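PDB 2DUP: vesicular integral-membrane protein VIP36 from Canis lupus familiaris, which acts as an intracellular lectin of the early secretory pathway, using calcium to bind high-mannose glycans and helping to transport and sort the glycoproteins that carry them. Local coordinates for residues 109-114 with 127-132; 98-103 with 138-143; 113-118 with 157-162; 67-72 with 219-224. All blocks are in the same frame, centred on the assembly; numbering follows the deposited sequence.

Contact 1: residues 109-114 with 127-132; sequences LAIFLD and PYISVM. With CA (calcium ion), chain C.
The ring of Phe112 overlaps Met132 across two neighbouring antiparallel strands of the concanavalin-type lectin sandwich. Its CE2 lies 3.8 Å from the Met132 sulfur SD, which sits at the ring edge, 83° off the normal, a Met-aromatic contact made to the rim rather than over the face. With CG anti to the backbone N (chi1 175°) and the chain extended beyond it, Met132 runs past the ring instead of folding onto it. Ser130 OG adds a second neighbour at the same ring's edge, 3.8 Å from Phe112 CD2. Six backbone hydrogen bonds join the strands in pairs, at Ala110 with Met132, Phe112 with Ser130 and Asp114 with Tyr128; the Phe112 N to Ser130 O bond measures 2.8 Å. The other face of the sheet is aliphatic: Leu109 CD1 presses tightly on Val131 CG2 at 3.4 Å, and Ile129 reaches both Ile111 and Leu113, packing toward the strands 175-181 and 189-198. At the far end Asp114 chelates the calcium ion through OD1 at 2.5 Å and OD2 at 2.7 Å. A paired backbone thus fixes the root of a bidentate carboxylate, whose negative charge the metal would offset in part in this buried setting.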
# COMPACT_ATOMS: atom_id res chain seq x y z
N LEU A 109 -5.38 -4.14 -6.83
CA LEU A 109 -5.57 -2.89 -6.11
C LEU A 109 -4.25 -2.28 -5.67
O LEU A 109 -3.43 -2.98 -5.12
CB LEU A 109 -6.39 -3.19 -4.81
CG LEU A 109 -6.59 -2.05 -3.79
CD1 LEU A 109 -7.41 -0.98 -4.45
CD2 LEU A 109 -7.34 -2.54 -2.51
N ALA A 110 -4.09 -0.98 -5.82
CA ALA A 110 -2.96 -0.27 -5.22
C ALA A 110 -3.44 0.88 -4.37
O ALA A 110 -4.42 1.56 -4.71
CB ALA A 110 -2.02 0.26 -6.32
N ILE A 111 -2.76 1.08 -3.24
CA ILE A 111 -2.95 2.28 -2.45
C ILE A 111 -1.63 3.01 -2.46
O ILE A 111 -0.62 2.46 -2.02
CB ILE A 111 -3.46 2.00 -1.00
CG1 ILE A 111 -4.72 1.13 -1.00
CG2 ILE A 111 -3.70 3.31 -0.23
CD1 ILE A 111 -4.37 -0.32 -0.84
N PHE A 112 -1.62 4.23 -3.01
CA PHE A 112 -0.36 4.93 -3.19
C PHE A 112 -0.25 6.02 -2.15
O PHE A 112 -1.18 6.80 -1.97
CB PHE A 112 -0.20 5.57 -4.56
CG PHE A 112 -0.33 4.61 -5.71
CD1 PHE A 112 0.38 3.40 -5.75
CD2 PHE A 112 -1.10 4.96 -6.81
CE1 PHE A 112 0.26 2.54 -6.84
CE2 PHE A 112 -1.20 4.10 -7.93
CZ PHE A 112 -0.52 2.91 -7.94
N LEU A 113 0.90 6.10 -1.50
CA LEU A 113 1.21 7.20 -0.58
C LEU A 113 2.32 7.98 -1.26
O LEU A 113 3.50 7.68 -1.10
CB LEU A 113 1.66 6.67 0.79
CG LEU A 113 0.62 6.05 1.72
CD1 LEU A 113 0.29 4.64 1.32
CD2 LEU A 113 1.16 6.08 3.19
N ASP A 114 1.90 8.98 -2.03
CA ASP A 114 2.75 9.74 -2.94
C ASP A 114 3.26 11.03 -2.29
O ASP A 114 2.47 11.89 -1.93
CB ASP A 114 1.94 10.07 -4.20
CG ASP A 114 2.79 10.72 -5.29
OD1 ASP A 114 2.23 11.07 -6.37
OD2 ASP A 114 4.03 10.89 -5.09
N PRO A 127 1.76 15.50 0.73
CA PRO A 127 1.60 14.13 0.21
C PRO A 127 0.14 13.72 -0.06
O PRO A 127 -0.77 14.24 0.56
CB PRO A 127 2.22 13.25 1.30
CG PRO A 127 3.07 14.19 2.13
CD PRO A 127 2.35 15.50 2.08
N TYR A 128 -0.05 12.78 -0.99
CA TYR A 128 -1.38 12.46 -1.52
C TYR A 128 -1.59 10.95 -1.54
O TYR A 128 -0.79 10.21 -2.15
CB TYR A 128 -1.55 13.06 -2.94
CG TYR A 128 -3.00 13.08 -3.40
CD1 TYR A 128 -3.85 14.11 -3.01
CD2 TYR A 128 -3.51 12.05 -4.17
CE1 TYR A 128 -5.17 14.11 -3.39
CE2 TYR A 128 -4.86 12.04 -4.56
CZ TYR A 128 -5.67 13.08 -4.17
OH TYR A 128 -6.99 13.09 -4.56
N ILE A 129 -2.64 10.50 -0.85
CA ILE A 129 -2.96 9.07 -0.79
C ILE A 129 -4.05 8.81 -1.82
O ILE A 129 -5.02 9.53 -1.83
CB ILE A 129 -3.41 8.60 0.61
CG1 ILE A 129 -2.30 8.85 1.65
CG2 ILE A 129 -3.76 7.11 0.60
CD1 ILE A 129 -2.68 8.39 3.06
N SER A 130 -3.86 7.82 -2.71
CA SER A 130 -4.89 7.51 -3.72
C SER A 130 -4.99 6.02 -3.96
O SER A 130 -4.13 5.24 -3.56
CB SER A 130 -4.60 8.20 -5.04
OG SER A 130 -3.37 7.76 -5.54
N VAL A 131 -6.05 5.62 -4.64
CA VAL A 131 -6.30 4.22 -4.87
C VAL A 131 -6.38 4.01 -6.38
O VAL A 131 -6.78 4.91 -7.11
CB VAL A 131 -7.57 3.73 -4.12
CG1 VAL A 131 -8.76 4.70 -4.35
CG2 VAL A 131 -7.97 2.34 -4.57
N MET A 132 -5.97 2.84 -6.85
CA MET A 132 -6.06 2.55 -8.27
C MET A 132 -6.42 1.10 -8.39
O MET A 132 -5.82 0.28 -7.70
CB MET A 132 -4.72 2.81 -8.96
CG MET A 132 -4.66 2.42 -10.45
SD MET A 132 -3.02 2.87 -11.08
CE MET A 132 -3.05 2.20 -12.77
CA CA C . 4.22 11.74 -7.66
O HOH W 1 4.26 9.65 -9.04

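Contact 2: residues 98-103 with 138-143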
# COMPACT_ATOMS: atom_id res chain seq x y z
N PRO A 98 8.68 0.50 -11.88
CA PRO A 98 8.67 1.94 -11.64
C PRO A 98 7.52 2.50 -10.78
O PRO A 98 7.50 3.70 -10.52
CB PRO A 98 8.58 2.52 -13.08
CG PRO A 98 7.79 1.51 -13.85
CD PRO A 98 8.04 0.14 -13.17
N VAL A 99 6.59 1.67 -10.32
CA VAL A 99 5.44 2.20 -9.58
C VAL A 99 5.70 2.01 -8.07
O VAL A 99 5.41 0.96 -7.51
CB VAL A 99 4.09 1.60 -10.06
CG1 VAL A 99 2.90 2.26 -9.34
CG2 VAL A 99 3.97 1.76 -11.61
N PHE A 100 6.28 3.03 -7.45
CA PHE A 100 6.72 2.98 -6.05
C PHE A 100 7.41 1.65 -5.76
O PHE A 100 7.07 0.95 -4.80
CB PHE A 100 5.52 3.22 -5.13
CG PHE A 100 4.80 4.49 -5.45
CD1 PHE A 100 5.25 5.69 -4.96
CD2 PHE A 100 3.72 4.49 -6.32
CE1 PHE A 100 4.59 6.88 -5.30
CE2 PHE A 100 3.07 5.68 -6.67
CZ PHE A 100 3.50 6.87 -6.16
N GLY A 101 8.34 1.28 -6.65
CA GLY A 101 9.19 0.09 -6.50
C GLY A 101 8.70 -1.20 -7.13
O GLY A 101 9.45 -2.16 -7.19
N SER A 102 7.47 -1.21 -7.66
CA SER A 102 6.86 -2.45 -8.15
C SER A 102 6.36 -2.34 -9.61
O SER A 102 6.32 -1.26 -10.19
CB SER A 102 5.70 -2.82 -7.21
OG SER A 102 5.14 -4.07 -7.56
N LYS A 103 5.96 -3.45 -10.21
CA LYS A 103 5.60 -3.44 -11.63
C LYS A 103 4.38 -2.60 -11.96
O LYS A 103 3.39 -2.54 -11.19
CB LYS A 103 5.39 -4.85 -12.17
CG LYS A 103 4.08 -5.49 -11.71
CD LYS A 103 3.93 -6.93 -12.17
CE LYS A 103 3.89 -7.05 -13.69
NZ LYS A 103 2.50 -7.07 -14.21
N LEU A 138 -3.80 -0.52 -17.57
CA LEU A 138 -3.45 0.84 -17.18
C LEU A 138 -2.03 0.93 -16.72
O LEU A 138 -1.47 0.02 -16.08
CB LEU A 138 -4.39 1.36 -16.07
CG LEU A 138 -5.90 1.11 -16.23
CD1 LEU A 138 -6.67 1.60 -14.98
CD2 LEU A 138 -6.39 1.79 -17.48
N SER A 139 -1.45 2.05 -17.05
CA SER A 139 -0.12 2.36 -16.67
C SER A 139 -0.25 3.58 -15.74
O SER A 139 -1.02 4.48 -16.02
CB SER A 139 0.65 2.71 -17.93
OG SER A 139 1.97 3.07 -17.59
N TYR A 140 0.49 3.57 -14.62
CA TYR A 140 0.58 4.71 -13.74
C TYR A 140 1.45 5.78 -14.43
O TYR A 140 2.60 5.51 -14.77
CB TYR A 140 1.16 4.27 -12.38
CG TYR A 140 1.35 5.39 -11.40
CD1 TYR A 140 0.29 5.80 -10.58
CD2 TYR A 140 2.57 6.04 -11.29
CE1 TYR A 140 0.44 6.84 -9.69
CE2 TYR A 140 2.73 7.10 -10.40
CZ TYR A 140 1.65 7.50 -9.60
OH TYR A 140 1.80 8.55 -8.72
N ASP A 141 0.89 6.97 -14.65
CA ASP A 141 1.61 8.07 -15.32
C ASP A 141 2.26 8.98 -14.26
O ASP A 141 1.59 9.74 -13.58
CB ASP A 141 0.66 8.86 -16.23
CG ASP A 141 1.34 10.02 -16.98
OD1 ASP A 141 0.63 10.74 -17.71
OD2 ASP A 141 2.57 10.23 -16.85
N HIS A 142 3.58 8.91 -14.14
CA HIS A 142 4.31 9.64 -13.11
C HIS A 142 4.22 11.14 -13.32
O HIS A 142 3.98 11.89 -12.37
CB HIS A 142 5.76 9.23 -13.13
CG HIS A 142 6.00 7.88 -12.54
ND1 HIS A 142 5.89 6.72 -13.28
CD2 HIS A 142 6.32 7.51 -11.28
CE1 HIS A 142 6.15 5.69 -12.50
NE2 HIS A 142 6.41 6.14 -11.28
N SER A 143 4.40 11.56 -14.58
CA SER A 143 4.42 12.98 -14.97
C SER A 143 3.16 13.74 -14.52
O SER A 143 3.19 14.95 -14.32
CB SER A 143 4.61 13.12 -16.49
OG SER A 143 3.41 12.83 -17.18
O HOH W 2 7.05 5.86 -8.53
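Pro98 O takes a hydrogen bond from His142 NE2 at 2.8 Å, a weak one because the N-H is bent to 126°, although the oxygen lies near the imidazole plane at the ring edge. Pro98 leads into a type I' beta turn from Val99 to Ser102, and this turn meets the 138-143 loop in the L-type lectin domain, next to the calcium site; His142 is itself a carbohydrate-binding residue. Water 2 joins the same two loops: it accepts from Phe100 N at 3.1 Å, lies 2.8 Å from His142 NE2, and rests over the centre of one face of the Phe100 ring. Deeper in, the edge of Phe100 is turned toward the face of Tyr140 in an offset edge-to-face pair, with planes at 64° and centroids 5.4 Å apart. Tyr140 swings its ring away from its own backbone N (chi1 178°), which sends the ring in among the turn's side chains, where Val99 CG2 packs 3.8 Å from Tyr140 CB. Both aromatic rings also meet Phe112 and touch Asp114, a calcium ligand, so the cluster backs directly onto the metal site. At its tightest the pair brings Phe100 CZ to 3.5 Å from Tyr140 OH, the hydroxyl oxygen lying near the Phe100 plane, at the ring edge.

Contact 3: residues 113-118 with 157-162; sequences LDTYPN and DFRNRD. With CA (calcium ion), chain C.
The Phe158 ring carries Leu113 CD2 over one face and has Asp114 N at its edge, near the ring plane. The methyl stands almost on the ring normal, 6° off it and 4.1 Å from the centroid, a well-centred CH-pi contact. On the same face, Leu113 CB stands above the CZ end of the ring, 3.5 Å from Phe158 CZ. Thr115 comes in obliquely from the other side of the plane, with CG2 3.4 Å from Phe158 CE2, the two side chains crossing at about a right angle. In Phe158 the ring stem stands between the backbone N and the carbonyl carbon (chi1 60°), which turns the phenyl toward the end of strand 109-114. No hydrogen bond joins the two segments; the contact is apolar. Arg159 passes more loosely beside Thr115, its guanidinium salt-bridged to Asp216.

On the other side of the 113-118 chain lies the calcium site. Tyr116 O binds the calcium ion at 2.4 Å, Asp145 supplies a further ligand and water 1 lies 2.5 Å from the calcium ion. An Asx turn shapes this loop: Tyr116 N donates to Asp114 OD2 at 3.3 Å, arriving from above the carboxylate plane, so that this oxygen serves both metal and backbone. Tyr116, Pro117 and Asn118 also belong to the carbohydrate site.

Phe158 thereby lies between the two sheets of the sandwich, touching Val72 of strand 64-73 on one hand and, on the other, Pro127, just before strand 128-135, and Ile129 within it, just where strand 109-114 gives way to the calcium loop.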
# COMPACT_ATOMS: atom_id res chain seq x y z
N LEU A 113 0.90 6.10 -1.50
CA LEU A 113 1.21 7.20 -0.58
C LEU A 113 2.32 7.98 -1.26
O LEU A 113 3.50 7.68 -1.10
CB LEU A 113 1.66 6.67 0.79
CG LEU A 113 0.62 6.05 1.72
CD1 LEU A 113 0.29 4.64 1.32
CD2 LEU A 113 1.16 6.08 3.19
N ASP A 114 1.90 8.98 -2.03
CA ASP A 114 2.75 9.74 -2.94
C ASP A 114 3.26 11.03 -2.29
O ASP A 114 2.47 11.89 -1.93
CB ASP A 114 1.94 10.07 -4.20
CG ASP A 114 2.79 10.72 -5.29
OD1 ASP A 114 2.23 11.07 -6.37
OD2 ASP A 114 4.03 10.89 -5.09
N THR A 115 4.58 11.17 -2.17
CA THR A 115 5.18 12.29 -1.46
C THR A 115 5.73 13.42 -2.34
O THR A 115 6.02 14.49 -1.82
CB THR A 115 6.27 11.85 -0.44
OG1 THR A 115 7.43 11.36 -1.13
CG2 THR A 115 5.76 10.77 0.53
N TYR A 116 5.88 13.19 -3.65
CA TYR A 116 6.43 14.20 -4.57
C TYR A 116 5.52 14.51 -5.76
O TYR A 116 5.21 13.61 -6.56
CB TYR A 116 7.84 13.81 -5.07
CG TYR A 116 8.50 14.91 -5.88
CD1 TYR A 116 8.98 16.06 -5.26
CD2 TYR A 116 8.65 14.79 -7.27
CE1 TYR A 116 9.59 17.09 -5.99
CE2 TYR A 116 9.26 15.82 -8.02
CZ TYR A 116 9.73 16.96 -7.37
OH TYR A 116 10.33 17.98 -8.08
N PRO A 117 5.09 15.79 -5.91
CA PRO A 117 4.27 16.18 -7.05
C PRO A 117 5.10 16.31 -8.33
O PRO A 117 5.78 17.32 -8.51
CB PRO A 117 3.71 17.55 -6.65
CG PRO A 117 4.25 17.87 -5.28
CD PRO A 117 5.39 16.93 -5.02
N ASN A 118 5.05 15.30 -9.19
CA ASN A 118 5.67 15.39 -10.51
C ASN A 118 4.91 16.37 -11.40
O ASN A 118 5.50 17.04 -12.25
CB ASN A 118 5.74 14.02 -11.20
CG ASN A 118 6.64 13.04 -10.48
OD1 ASN A 118 6.17 12.10 -9.83
ND2 ASN A 118 7.94 13.24 -10.60
N ASP A 157 -0.85 14.24 5.67
CA ASP A 157 0.42 14.75 6.21
C ASP A 157 1.07 13.61 6.99
O ASP A 157 1.00 13.55 8.23
CB ASP A 157 0.14 15.98 7.10
CG ASP A 157 1.40 16.79 7.45
OD1 ASP A 157 2.55 16.40 7.10
OD2 ASP A 157 1.24 17.85 8.12
N PHE A 158 1.68 12.67 6.27
CA PHE A 158 2.24 11.47 6.90
C PHE A 158 3.75 11.45 6.99
O PHE A 158 4.32 10.50 7.49
CB PHE A 158 1.73 10.20 6.23
CG PHE A 158 2.06 10.08 4.76
CD1 PHE A 158 1.07 10.26 3.80
CD2 PHE A 158 3.35 9.75 4.34
CE1 PHE A 158 1.37 10.16 2.42
CE2 PHE A 158 3.66 9.63 2.96
CZ PHE A 158 2.67 9.83 2.01
N ARG A 159 4.39 12.51 6.50
CA ARG A 159 5.85 12.54 6.39
C ARG A 159 6.54 13.28 7.56
O ARG A 159 6.12 14.40 7.95
CB ARG A 159 6.21 13.21 5.08
CG ARG A 159 7.22 12.48 4.28
CD ARG A 159 7.86 13.43 3.32
NE ARG A 159 9.32 13.34 3.37
CZ ARG A 159 10.10 14.32 3.83
NH1 ARG A 159 9.57 15.45 4.31
NH2 ARG A 159 11.42 14.17 3.82
N ASN A 160 7.59 12.67 8.10
CA ASN A 160 8.43 13.29 9.14
C ASN A 160 7.62 13.70 10.37
O ASN A 160 7.53 14.88 10.72
CB ASN A 160 9.19 14.50 8.59
CG ASN A 160 10.52 14.13 7.94
OD1 ASN A 160 10.95 12.98 7.97
ND2 ASN A 160 11.17 15.12 7.36
N ARG A 161 7.01 12.70 11.00
CA ARG A 161 6.10 12.95 12.09
C ARG A 161 6.71 12.50 13.41
O ARG A 161 7.45 11.54 13.45
CB ARG A 161 4.76 12.26 11.84
CG ARG A 161 3.94 12.92 10.76
CD ARG A 161 3.63 14.37 11.09
NE ARG A 161 2.32 14.69 10.57
CZ ARG A 161 1.28 15.08 11.29
NH1 ARG A 161 1.38 15.28 12.61
NH2 ARG A 161 0.13 15.32 10.68
N ASP A 162 6.35 13.19 14.49
CA ASP A 162 6.96 12.97 15.80
C ASP A 162 6.31 11.89 16.62
O ASP A 162 6.58 11.77 17.81
CB ASP A 162 6.98 14.27 16.60
CG ASP A 162 8.01 15.25 16.07
OD1 ASP A 162 8.96 14.79 15.39
OD2 ASP A 162 7.84 16.47 16.31
CA CA C . 4.22 11.74 -7.66
O HOH W 1 4.26 9.65 -9.04

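Contact 4: residues 67-72 with 219-224; sequences HVHFKV and DIISMK
The chi1 of His69, -178°, turns the imidazole opposite the backbone N, while Ile221 holds CG1 beside its own N (chi1 -42°), and together these torsions lay the isoleucine over the imidazole. Ile221 CG1 stands 3.7 Å from the His69 ring centroid and only 5° off the normal, a CH-pi contact over the centre of one face. The cause is a classic beta bulge between two antiparallel strands of the lectin sandwich: Ile221 and Ser222 both face His69, and the pairing shifts by one residue there. His69 O accordingly accepts twice, from Ile221 N at 2.8 Å and more weakly from Ser222 N at 3.3 Å. On either side of the bulge regular hydrogen-bonded pairs resume, Lys71 with Asp219 and His67 with Lys224. Asp219 has its carboxylate salt-bridged to Arg41, and His69 also stacks with Phe166.

The opposite face of the sheet is apolar and turned to the sandwich interior. There Val68 lies alongside Met223, with CG2 3.8 Å from the Met223 CE, and both touch Leu87 of the other sheet; Ile220 CD1 bridges Val68 and Phe70. Back on the histidine side, water 3 donates to His67 O at 2.9 Å and lies 2.7 Å from Ser222 OG.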
# COMPACT_ATOMS: atom_id res chain seq x y z
N HIS A 67 -4.30 -3.08 8.67
CA HIS A 67 -3.79 -1.94 9.40
C HIS A 67 -2.28 -1.87 9.17
O HIS A 67 -1.58 -2.85 9.41
CB HIS A 67 -4.09 -2.09 10.90
CG HIS A 67 -5.54 -1.93 11.24
ND1 HIS A 67 -5.99 -1.83 12.54
CD2 HIS A 67 -6.64 -1.81 10.46
CE1 HIS A 67 -7.30 -1.67 12.54
NE2 HIS A 67 -7.72 -1.64 11.29
N VAL A 68 -1.80 -0.72 8.71
CA VAL A 68 -0.39 -0.59 8.37
C VAL A 68 0.26 0.50 9.20
O VAL A 68 -0.13 1.65 9.16
CB VAL A 68 -0.12 -0.38 6.83
CG1 VAL A 68 1.38 -0.11 6.58
CG2 VAL A 68 -0.54 -1.61 6.03
N HIS A 69 1.22 0.09 10.00
CA HIS A 69 2.05 1.00 10.73
C HIS A 69 3.32 1.21 9.87
O HIS A 69 4.08 0.28 9.63
CB HIS A 69 2.37 0.34 12.07
CG HIS A 69 3.19 1.18 12.98
ND1 HIS A 69 3.70 0.70 14.16
CD2 HIS A 69 3.60 2.46 12.88
CE1 HIS A 69 4.39 1.66 14.76
NE2 HIS A 69 4.36 2.73 13.99
N PHE A 70 3.53 2.44 9.43
CA PHE A 70 4.58 2.74 8.49
C PHE A 70 5.25 3.98 9.00
O PHE A 70 4.72 4.63 9.91
CB PHE A 70 4.02 2.99 7.06
CG PHE A 70 3.19 4.24 6.93
CD1 PHE A 70 1.83 4.23 7.25
CD2 PHE A 70 3.76 5.44 6.53
CE1 PHE A 70 1.06 5.41 7.15
CE2 PHE A 70 3.00 6.61 6.43
CZ PHE A 70 1.66 6.59 6.76
N LYS A 71 6.39 4.30 8.40
CA LYS A 71 7.10 5.53 8.64
C LYS A 71 7.88 5.99 7.41
O LYS A 71 8.68 5.25 6.82
CB LYS A 71 8.04 5.37 9.85
CG LYS A 71 8.42 6.73 10.45
CD LYS A 71 9.42 6.56 11.61
CE LYS A 71 10.30 7.83 11.77
NZ LYS A 71 9.56 9.16 11.73
N VAL A 72 7.66 7.25 7.05
CA VAL A 72 8.31 7.85 5.92
C VAL A 72 9.02 9.05 6.49
O VAL A 72 8.40 9.92 7.09
CB VAL A 72 7.28 8.30 4.84
CG1 VAL A 72 7.96 9.05 3.72
CG2 VAL A 72 6.52 7.11 4.31
N ASP A 219 9.76 2.90 5.67
CA ASP A 219 9.68 1.79 6.64
C ASP A 219 8.25 1.25 6.84
O ASP A 219 7.29 2.00 6.85
CB ASP A 219 10.19 2.23 8.04
CG ASP A 219 11.60 2.80 7.99
OD1 ASP A 219 12.33 2.51 7.02
OD2 ASP A 219 11.98 3.57 8.91
N ILE A 220 8.15 -0.07 6.97
CA ILE A 220 6.95 -0.76 7.39
C ILE A 220 7.29 -1.37 8.77
O ILE A 220 8.25 -2.14 8.89
CB ILE A 220 6.51 -1.87 6.39
CG1 ILE A 220 6.25 -1.30 4.98
CG2 ILE A 220 5.28 -2.58 6.90
CD1 ILE A 220 5.10 -0.28 4.84
N ILE A 221 6.57 -0.95 9.80
CA ILE A 221 6.77 -1.52 11.15
C ILE A 221 5.93 -2.81 11.28
O ILE A 221 6.44 -3.86 11.67
CB ILE A 221 6.48 -0.49 12.28
CG1 ILE A 221 7.03 0.92 11.97
CG2 ILE A 221 6.97 -0.98 13.64
CD1 ILE A 221 8.40 0.98 11.33
N SER A 222 4.64 -2.72 10.93
CA SER A 222 3.75 -3.87 10.97
C SER A 222 2.61 -3.75 9.96
O SER A 222 2.21 -2.66 9.57
CB SER A 222 3.15 -4.07 12.37
OG SER A 222 2.31 -2.98 12.70
N MET A 223 2.10 -4.90 9.54
CA MET A 223 0.89 -4.99 8.77
C MET A 223 0.02 -6.06 9.43
O MET A 223 0.42 -7.22 9.51
CB MET A 223 1.21 -5.35 7.31
CG MET A 223 2.14 -4.33 6.63
SD MET A 223 2.58 -4.82 4.98
CE MET A 223 1.08 -4.44 4.07
N LYS A 224 -1.14 -5.67 9.92
CA LYS A 224 -2.03 -6.61 10.58
C LYS A 224 -3.31 -6.73 9.78
O LYS A 224 -4.01 -5.75 9.55
CB LYS A 224 -2.29 -6.20 12.05
CG LYS A 224 -1.00 -6.02 12.87
CD LYS A 224 -1.28 -5.53 14.30
CE LYS A 224 0.05 -5.34 15.07
NZ LYS A 224 -0.08 -4.54 16.34
O HOH W 3 -0.24 -2.41 11.93

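Overall arrangement
From the N terminus, the chain first lays down 67-72, whose partner 219-224 arrives 147 residues later; contact 4 therefore closes the longest loop, and the other three fall within it. Next comes 98-103, which is joined by 138-143 in contact 2. Within that span contact 1 closes a short loop, with 12 residues between 109-114 and 127-132. Contact 3 starts from the end of the same strand but reaches on to 157-162, so it crosses contact 2. Contact 4 belongs to one sheet and contact 1 to the other, Phe70 meeting Leu113 between them. Contact 3 ties the two sheets beside the calcium loop, while contact 2 joins loops flanking the calcium site.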